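PDB 1YCO: branched-chain phosphotransacylase from Enterococcus faecalis, which probably transfers acyl groups between coenzyme A and phosphate. Local coordinates for residues K19-E24 against S261-L266; T184-L189 against S206-G211; V57-V62 against L84-K89. One frame throughout, in Å; residues are numbered along the deposited sequence.

Interaction 1: residues K19-E24 against S261-L266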
loop_
_atom_site.group_PDB
_atom_site.type_symbol
_atom_site.label_atom_id
_atom_site.label_comp_id
_atom_site.label_asym_id
_atom_site.label_seq_id
_atom_site.Cartn_x
_atom_site.Cartn_y
_atom_site.Cartn_z
ATOM N N LYS A 19 17.432 15.403 23.117
ATOM C CA LYS A 19 17.041 16.724 23.592
ATOM C C LYS A 19 15.519 16.881 23.550
ATOM O O LYS A 19 14.889 17.259 24.548
ATOM C CB LYS A 19 17.712 17.820 22.752
ATOM C CG LYS A 19 19.210 17.911 22.977
ATOM C CD LYS A 19 19.825 19.121 22.300
ATOM C CE LYS A 19 21.332 19.198 22.591
ATOM N NZ LYS A 19 22.021 20.335 21.887
ATOM N N LYS A 20 14.933 16.577 22.396
ATOM C CA LYS A 20 13.491 16.677 22.232
ATOM C C LYS A 20 12.767 15.821 23.268
ATOM O O LYS A 20 11.857 16.293 23.946
ATOM C CB LYS A 20 13.086 16.228 20.824
ATOM C CG LYS A 20 11.596 16.346 20.545
ATOM C CD LYS A 20 11.272 15.907 19.123
ATOM C CE LYS A 20 9.781 16.016 18.832
ATOM N NZ LYS A 20 9.254 17.406 19.015
ATOM N N ALA A 21 13.189 14.564 23.391
ATOM C CA ALA A 21 12.580 13.635 24.332
ATOM C C ALA A 21 12.673 14.101 25.776
ATOM O O ALA A 21 11.669 14.129 26.485
ATOM C CB ALA A 21 13.217 12.259 24.193
ATOM N N LEU A 22 13.878 14.456 26.216
ATOM C CA LEU A 22 14.063 14.911 27.591
ATOM C C LEU A 22 13.254 16.179 27.855
ATOM O O LEU A 22 12.785 16.395 28.970
ATOM C CB LEU A 22 15.551 15.154 27.888
ATOM C CG LEU A 22 16.436 13.908 28.069
ATOM C CD1 LEU A 22 17.871 14.324 28.271
ATOM C CD2 LEU A 22 15.948 13.080 29.258
ATOM N N LYS A 23 13.073 16.997 26.821
ATOM C CA LYS A 23 12.317 18.236 26.956
ATOM C C LYS A 23 10.817 17.994 27.142
ATOM O O LYS A 23 10.199 18.552 28.052
ATOM C CB LYS A 23 12.538 19.125 25.732
ATOM C CG LYS A 23 12.077 20.560 25.921
ATOM C CD LYS A 23 12.180 21.359 24.625
ATOM C CE LYS A 23 10.891 21.274 23.801
ATOM N NZ LYS A 23 10.407 19.875 23.575
ATOM N N GLU A 24 10.240 17.163 26.273
ATOM C CA GLU A 24 8.809 16.842 26.312
ATOM C C GLU A 24 8.449 15.754 27.315
ATOM O O GLU A 24 7.271 15.534 27.609
ATOM C CB GLU A 24 8.324 16.411 24.920
ATOM C CG GLU A 24 8.376 17.520 23.866
ATOM C CD GLU A 24 7.816 17.088 22.510
ATOM O OE1 GLU A 24 6.673 16.571 22.460
ATOM O OE2 GLU A 24 8.520 17.285 21.490
ATOM N N SER A 261 9.930 11.702 13.401
ATOM C CA SER A 261 9.690 10.312 13.059
ATOM C C SER A 261 10.261 9.400 14.144
ATOM O O SER A 261 9.576 8.500 14.634
ATOM C CB SER A 261 10.318 9.994 11.699
ATOM O OG SER A 261 10.207 8.619 11.395
ATOM N N LYS A 262 11.512 9.628 14.527
ATOM C CA LYS A 262 12.122 8.804 15.567
ATOM C C LYS A 262 11.350 8.989 16.868
ATOM O O LYS A 262 11.094 8.026 17.590
ATOM C CB LYS A 262 13.586 9.195 15.775
ATOM C CG LYS A 262 14.470 8.924 14.578
ATOM C CD LYS A 262 15.803 9.661 14.673
ATOM C CE LYS A 262 16.643 9.407 13.423
ATOM N NZ LYS A 262 17.729 10.407 13.229
ATOM N N PHE A 263 10.961 10.230 17.143
ATOM C CA PHE A 263 10.232 10.555 18.361
ATOM C C PHE A 263 8.911 9.777 18.483
ATOM O O PHE A 263 8.557 9.301 19.567
ATOM C CB PHE A 263 9.965 12.064 18.433
ATOM C CG PHE A 263 9.431 12.519 19.758
ATOM C CD1 PHE A 263 10.205 12.407 20.910
ATOM C CD2 PHE A 263 8.140 13.033 19.863
ATOM C CE1 PHE A 263 9.699 12.794 22.154
ATOM C CE2 PHE A 263 7.622 13.425 21.100
ATOM C CZ PHE A 263 8.401 13.305 22.248
ATOM N N HIS A 264 8.196 9.641 17.370
ATOM C CA HIS A 264 6.932 8.923 17.377
ATOM C C HIS A 264 7.115 7.451 17.760
ATOM O O HIS A 264 6.320 6.905 18.523
ATOM C CB HIS A 264 6.236 9.020 16.011
ATOM C CG HIS A 264 5.796 10.406 15.648
ATOM N ND1 HIS A 264 5.352 11.316 16.583
ATOM C CD2 HIS A 264 5.679 11.017 14.443
ATOM C CE1 HIS A 264 4.978 12.427 15.972
ATOM N NE2 HIS A 264 5.166 12.272 14.675
ATOM N N SER A 265 8.160 6.819 17.224
ATOM C CA SER A 265 8.441 5.420 17.532
ATOM C C SER A 265 8.853 5.306 18.994
ATOM O O SER A 265 8.394 4.422 19.731
ATOM C CB SER A 265 9.550 4.871 16.632
ATOM O OG SER A 265 9.098 4.786 15.285
ATOM N N LEU A 266 9.718 6.220 19.419
ATOM C CA LEU A 266 10.164 6.234 20.803
ATOM C C LEU A 266 8.954 6.414 21.723
ATOM O O LEU A 266 8.848 5.777 22.778
ATOM C CB LEU A 266 11.173 7.364 21.017
ATOM C CG LEU A 266 11.580 7.642 22.461
ATOM C CD1 LEU A 266 11.943 6.352 23.185
ATOM C CD2 LEU A 266 12.755 8.612 22.445
#
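Phe-263 reaches from helix 259-274 to helix 12-24 in a buried helix-to-helix contact, where Lys-20, Ala-21 and Glu-24 receive its ring. Helix 12-24 packs on strand 29-35 of the parallel sheet. Helix 259-274 lies beside it and is also bonded through Ser-265 to Gly-241 of the mixed sheet. The contact joins an N-terminal helix of the chain to its C-terminal helix. The axes of the two short segments come no nearer than 10.7 Å and cross at -51°, so side chains must bridge the gap.

The ring does most of this. Phe-263 CG lies anti to the backbone N (chi1 -170°), which sends the ring outward from its helix. The chain of Lys-20 runs across one face at about a right angle. Its CE sits over that face, offset toward the rim, 3.6 Å from Phe-263 CD2, and makes a CH-pi contact. Lys-20 NZ lies 4.9 Å from the ring centroid, in cation-pi range over the face. Phe-263 CE1 lies 3.7 Å from Ala-21 CA, an oblique approach. Glu-24 also approaches obliquely, its OE1 3.6 Å from Phe-263 CE2. Ala-21 CB also touches Leu-266 CD2 at 4.1 Å, and on the sheet side Ala-21 packs on Phe-31.

Lys-20 is bent at its last torsion (chi4 58°), and its NZ forms a 2.6 Å salt bridge with Glu-24 OE2. Glu-260 is a further salt-bridge partner of NZ. The ammonium group thus has two carboxylate partners close to the ring. This arrangement probably favours a charged lysine and limits the movement of its chain over Phe-263.

Interaction 2: residues T184-L189 against S206-G211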
loop_
_atom_site.group_PDB
_atom_site.type_symbol
_atom_site.label_atom_id
_atom_site.label_comp_id
_atom_site.label_asym_id
_atom_site.label_seq_id
_atom_site.Cartn_x
_atom_site.Cartn_y
_atom_site.Cartn_z
ATOM N N THR A 184 -11.929 -9.548 18.162
ATOM C CA THR A 184 -12.677 -9.873 16.966
ATOM C C THR A 184 -11.716 -9.840 15.776
ATOM O O THR A 184 -11.246 -8.777 15.382
ATOM C CB THR A 184 -13.823 -8.869 16.721
ATOM O OG1 THR A 184 -14.728 -8.893 17.831
ATOM C CG2 THR A 184 -14.581 -9.236 15.456
ATOM N N VAL A 185 -11.415 -11.014 15.227
ATOM C CA VAL A 185 -10.521 -11.137 14.079
ATOM C C VAL A 185 -11.339 -11.549 12.854
ATOM O O VAL A 185 -12.007 -12.585 12.875
ATOM C CB VAL A 185 -9.427 -12.212 14.332
ATOM C CG1 VAL A 185 -8.405 -12.192 13.213
ATOM C CG2 VAL A 185 -8.737 -11.964 15.671
ATOM N N PHE A 186 -11.292 -10.740 11.792
ATOM C CA PHE A 186 -12.036 -11.039 10.559
ATOM C C PHE A 186 -11.379 -10.600 9.245
ATOM O O PHE A 186 -10.785 -9.528 9.156
ATOM C CB PHE A 186 -13.435 -10.419 10.595
ATOM C CG PHE A 186 -14.271 -10.766 9.389
ATOM C CD1 PHE A 186 -14.840 -12.035 9.268
ATOM C CD2 PHE A 186 -14.439 -9.864 8.351
ATOM C CE1 PHE A 186 -15.557 -12.404 8.136
ATOM C CE2 PHE A 186 -15.154 -10.223 7.214
ATOM C CZ PHE A 186 -15.713 -11.503 7.112
ATOM N N GLY A 187 -11.547 -11.433 8.227
ATOM C CA GLY A 187 -11.020 -11.174 6.902
ATOM C C GLY A 187 -11.604 -12.245 5.984
ATOM O O GLY A 187 -12.138 -13.236 6.474
ATOM N N PRO A 188 -11.520 -12.094 4.658
ATOM C CA PRO A 188 -10.907 -10.982 3.929
ATOM C C PRO A 188 -11.672 -9.659 4.065
ATOM O O PRO A 188 -12.899 -9.628 4.046
ATOM C CB PRO A 188 -10.915 -11.460 2.470
ATOM C CG PRO A 188 -11.192 -12.914 2.533
ATOM C CD PRO A 188 -12.084 -13.075 3.723
ATOM N N LEU A 189 -10.933 -8.568 4.190
ATOM C CA LEU A 189 -11.534 -7.252 4.279
ATOM C C LEU A 189 -10.629 -6.319 3.501
ATOM O O LEU A 189 -9.407 -6.453 3.537
ATOM C CB LEU A 189 -11.624 -6.746 5.720
ATOM C CG LEU A 189 -12.936 -6.813 6.490
ATOM C CD1 LEU A 189 -12.812 -5.923 7.720
ATOM C CD2 LEU A 189 -14.112 -6.334 5.624
ATOM N N SER A 206 -21.959 -5.372 5.708
ATOM C CA SER A 206 -22.307 -5.779 7.062
ATOM C C SER A 206 -21.347 -6.906 7.459
ATOM O O SER A 206 -21.169 -7.861 6.707
ATOM C CB SER A 206 -23.758 -6.275 7.107
ATOM O OG SER A 206 -24.193 -6.495 8.448
ATOM N N GLY A 207 -20.724 -6.785 8.627
ATOM C CA GLY A 207 -19.785 -7.799 9.076
ATOM C C GLY A 207 -19.319 -7.499 10.489
ATOM O O GLY A 207 -19.758 -6.501 11.061
ATOM N N PRO A 208 -18.445 -8.333 11.087
ATOM C CA PRO A 208 -17.934 -8.133 12.450
ATOM C C PRO A 208 -17.150 -6.833 12.577
ATOM O O PRO A 208 -17.068 -6.243 13.656
ATOM C CB PRO A 208 -17.043 -9.352 12.679
ATOM C CG PRO A 208 -17.654 -10.386 11.803
ATOM C CD PRO A 208 -17.970 -9.613 10.546
ATOM N N ILE A 209 -16.559 -6.395 11.473
ATOM C CA ILE A 209 -15.800 -5.155 11.487
ATOM C C ILE A 209 -16.281 -4.254 10.373
ATOM O O ILE A 209 -16.353 -4.662 9.219
ATOM C CB ILE A 209 -14.297 -5.412 11.321
ATOM C CG1 ILE A 209 -13.820 -6.352 12.434
ATOM C CG2 ILE A 209 -13.551 -4.073 11.335
ATOM C CD1 ILE A 209 -12.415 -6.903 12.248
ATOM N N MET A 210 -16.625 -3.024 10.723
ATOM C CA MET A 210 -17.123 -2.098 9.725
ATOM C C MET A 210 -16.491 -0.719 9.816
ATOM O O MET A 210 -16.982 0.170 10.515
ATOM C CB MET A 210 -18.644 -2.035 9.828
ATOM C CG MET A 210 -19.284 -3.405 9.589
ATOM S SD MET A 210 -21.089 -3.465 9.627
ATOM C CE MET A 210 -21.383 -3.358 11.381
ATOM N N GLY A 211 -15.377 -0.567 9.104
ATOM C CA GLY A 211 -14.654 0.690 9.070
ATOM C C GLY A 211 -14.148 1.186 10.400
ATOM O O GLY A 211 -13.697 2.321 10.474
#
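Pro-208 lies over one face of the Phe-186 ring in a CH-pi contact. Pro-208 CD is 4.1 Å from the ring centroid and only 11° off the normal, so it sits over the centre of the ring. The proline and the phenylalanine side chain cross at about a right angle. Phe-186 CG is anti to the backbone N (chi1 -177°), which carries the ring out from the strand toward the proline.

The remaining contacts are mostly aliphatic. Thr-184 turns its methyl group to the proline, with CG2 3.7 Å from Pro-208 CB. Its hydroxyl has another partner, hydrogen-bonding to His-148. Ile-209 reaches in with CD1, which comes 4.0 Å from Phe-186 CB and also touches the carbonyl oxygen of Thr-184. Leu-189 meets the same isoleucine: its CD1 lies 3.9 Å from Ile-209 CB.

Strand 184-189 is an edge strand of the six-stranded mixed sheet, counted within this chain, and its backbone pairs with strand 150-154. The segment 206-211 belongs to the loop that leads from helix 197-202 to strand 215-217. It packs against side chains of the edge strand, and Ile-209 also touches Lys-150 on the next strand. A cis peptide bond precedes Pro-188, where the chain turns a corner ahead of Leu-189.

Within the loop, Gly-207 N makes a weak hydrogen bond to Met-210 SD, 3.5 Å long.

Interaction 3: residues V57-V62 against L84-K89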
loop_
_atom_site.group_PDB
_atom_site.type_symbol
_atom_site.label_atom_id
_atom_site.label_comp_id
_atom_site.label_asym_id
_atom_site.label_seq_id
_atom_site.Cartn_x
_atom_site.Cartn_y
_atom_site.Cartn_z
ATOM N N VAL A 57 29.599 -2.341 20.273
ATOM C CA VAL A 57 28.528 -1.370 20.510
ATOM C C VAL A 57 27.191 -2.083 20.677
ATOM O O VAL A 57 26.457 -1.857 21.646
ATOM C CB VAL A 57 28.372 -0.370 19.312
ATOM C CG1 VAL A 57 27.262 0.633 19.603
ATOM C CG2 VAL A 57 29.680 0.352 19.050
ATOM N N ALA A 58 26.889 -2.946 19.711
ATOM C CA ALA A 58 25.655 -3.716 19.713
ATOM C C ALA A 58 25.591 -4.640 20.919
ATOM O O ALA A 58 24.595 -4.660 21.639
ATOM C CB ALA A 58 25.551 -4.536 18.429
ATOM N N GLN A 59 26.656 -5.399 21.148
ATOM C CA GLN A 59 26.658 -6.331 22.269
ATOM C C GLN A 59 26.407 -5.632 23.597
ATOM O O GLN A 59 25.668 -6.134 24.435
ATOM C CB GLN A 59 27.980 -7.099 22.330
ATOM C CG GLN A 59 27.950 -8.280 23.299
ATOM C CD GLN A 59 28.297 -7.888 24.730
ATOM O OE1 GLN A 59 27.979 -8.610 25.681
ATOM N NE2 GLN A 59 28.965 -6.748 24.888
ATOM N N GLU A 60 27.023 -4.470 23.777
ATOM C CA GLU A 60 26.869 -3.717 25.007
ATOM C C GLU A 60 25.489 -3.062 25.159
ATOM O O GLU A 60 24.965 -2.953 26.274
ATOM C CB GLU A 60 27.990 -2.689 25.111
ATOM C CG GLU A 60 29.344 -3.355 25.307
ATOM C CD GLU A 60 30.423 -2.392 25.757
ATOM O OE1 GLU A 60 30.887 -1.586 24.923
ATOM O OE2 GLU A 60 30.797 -2.438 26.954
ATOM N N ALA A 61 24.903 -2.647 24.038
ATOM C CA ALA A 61 23.572 -2.037 24.033
ATOM C C ALA A 61 22.514 -3.078 24.397
ATOM O O ALA A 61 21.654 -2.847 25.253
ATOM C CB ALA A 61 23.267 -1.458 22.652
ATOM N N VAL A 62 22.599 -4.229 23.732
ATOM C CA VAL A 62 21.673 -5.341 23.935
ATOM C C VAL A 62 21.822 -5.929 25.332
ATOM O O VAL A 62 20.861 -6.438 25.905
ATOM C CB VAL A 62 21.921 -6.469 22.903
ATOM C CG1 VAL A 62 20.980 -7.637 23.163
ATOM C CG2 VAL A 62 21.735 -5.939 21.497
ATOM N N LEU A 84 20.546 -6.874 15.244
ATOM C CA LEU A 84 19.518 -7.906 15.245
ATOM C C LEU A 84 20.112 -9.256 15.617
ATOM O O LEU A 84 19.624 -9.934 16.525
ATOM C CB LEU A 84 18.855 -7.983 13.871
ATOM C CG LEU A 84 17.460 -8.606 13.845
ATOM C CD1 LEU A 84 16.503 -7.757 14.682
ATOM C CD2 LEU A 84 16.960 -8.690 12.407
ATOM N N LYS A 85 21.169 -9.643 14.910
ATOM C CA LYS A 85 21.831 -10.914 15.191
ATOM C C LYS A 85 22.318 -10.886 16.641
ATOM O O LYS A 85 22.369 -11.914 17.328
ATOM C CB LYS A 85 23.034 -11.124 14.261
ATOM C CG LYS A 85 23.765 -12.452 14.505
ATOM C CD LYS A 85 25.236 -12.385 14.112
ATOM C CE LYS A 85 25.435 -12.116 12.624
ATOM N NZ LYS A 85 26.895 -11.996 12.301
ATOM N N GLU A 86 22.672 -9.689 17.095
ATOM C CA GLU A 86 23.157 -9.486 18.449
ATOM C C GLU A 86 22.092 -9.724 19.525
ATOM O O GLU A 86 22.356 -10.394 20.527
ATOM C CB GLU A 86 23.732 -8.069 18.586
ATOM C CG GLU A 86 25.221 -8.046 18.875
ATOM C CD GLU A 86 25.544 -8.678 20.214
ATOM O OE1 GLU A 86 26.667 -9.212 20.372
ATOM O OE2 GLU A 86 24.669 -8.630 21.111
ATOM N N MET A 87 20.892 -9.183 19.325
ATOM C CA MET A 87 19.812 -9.347 20.307
ATOM C C MET A 87 19.144 -10.726 20.254
ATOM O O MET A 87 18.388 -11.089 21.152
ATOM C CB MET A 87 18.769 -8.234 20.128
ATOM C CG MET A 87 18.341 -7.996 18.681
ATOM S SD MET A 87 17.323 -6.493 18.429
ATOM C CE MET A 87 15.714 -7.095 19.011
ATOM N N LEU A 88 19.445 -11.501 19.213
ATOM C CA LEU A 88 18.877 -12.839 19.071
ATOM C C LEU A 88 19.799 -13.957 19.564
ATOM O O LEU A 88 19.583 -15.126 19.239
ATOM C CB LEU A 88 18.480 -13.103 17.609
ATOM C CG LEU A 88 17.173 -12.455 17.115
ATOM C CD1 LEU A 88 16.960 -12.777 15.646
ATOM C CD2 LEU A 88 15.990 -12.971 17.944
ATOM N N LYS A 89 20.824 -13.612 20.342
ATOM C CA LYS A 89 21.735 -14.637 20.873
ATOM C C LYS A 89 21.194 -15.229 22.173
ATOM O O LYS A 89 20.658 -14.512 23.017
ATOM C CB LYS A 89 23.130 -14.058 21.120
ATOM C CG LYS A 89 23.936 -13.802 19.863
ATOM C CD LYS A 89 25.349 -13.347 20.197
ATOM C CE LYS A 89 26.153 -13.054 18.931
ATOM N NZ LYS A 89 27.511 -12.486 19.232
#
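Helices 54-66 and 80-87 come close here, with the CA atoms of Val-62 and Met-87 5.7 Å apart and those of Gln-59 and Glu-86 6.1 Å apart. Glu-86 carries much of the contact. An off-rotamer chi1 (-116°) and a bend at chi2 (-64°) together bring its carboxylate over Gln-59, with Glu-86 CD 3.3 Å from Gln-59 CA. The methylene part packs on alanine, with Glu-86 CG 3.6 Å from Ala-58 CB. The Gln-59 chain, bent at chi2, leads its amide away and leaves CB and CG against Glu-86 OE1, which is 3.2 Å from Gln-59 CB. Lys-89 NZ bridges back to Glu-86 OE1 at 3.6 Å. Glu-86 OE2 has a weak hydrogen bond to His-92. The buried acid therefore has a partner at each oxygen, and the nearby lysine would probably favour its ionised form.

Val-62 makes the contact with Met-87. Its CG1 presses on the end of the other helix, 3.5 Å from Met-87 CA, and its CG2 also touches Met-87 CB.

Thr-82 and Leu-83, earlier on helix 80-87, extend the packing against Ala-58 and Val-62. Elsewhere on helix 54-66, Val-57, Glu-60 and Ala-61 touch Phe-34 of strand 29-35, in the parallel sheet.

Interactions 1 and 3 each include a helix that packs on strand 29-35 of the parallel sheet, and their centres are 23 Å apart. The links to that strand run through Ala-21 on Phe-31 in one and Ala-61 on Phe-34 in the other. Interaction 2 lies at an edge of the mixed sheet, where a loop packs on strand 184-189. Its centre is 35 Å from that of interaction 1 and 39 Å from that of interaction 3, across the centre of the chain from both. The three contacts do not touch. Interaction 1 joins sequence-distant helices, and the chain between them contains the other two, more local contacts. Interaction 3 closes before interaction 2 begins.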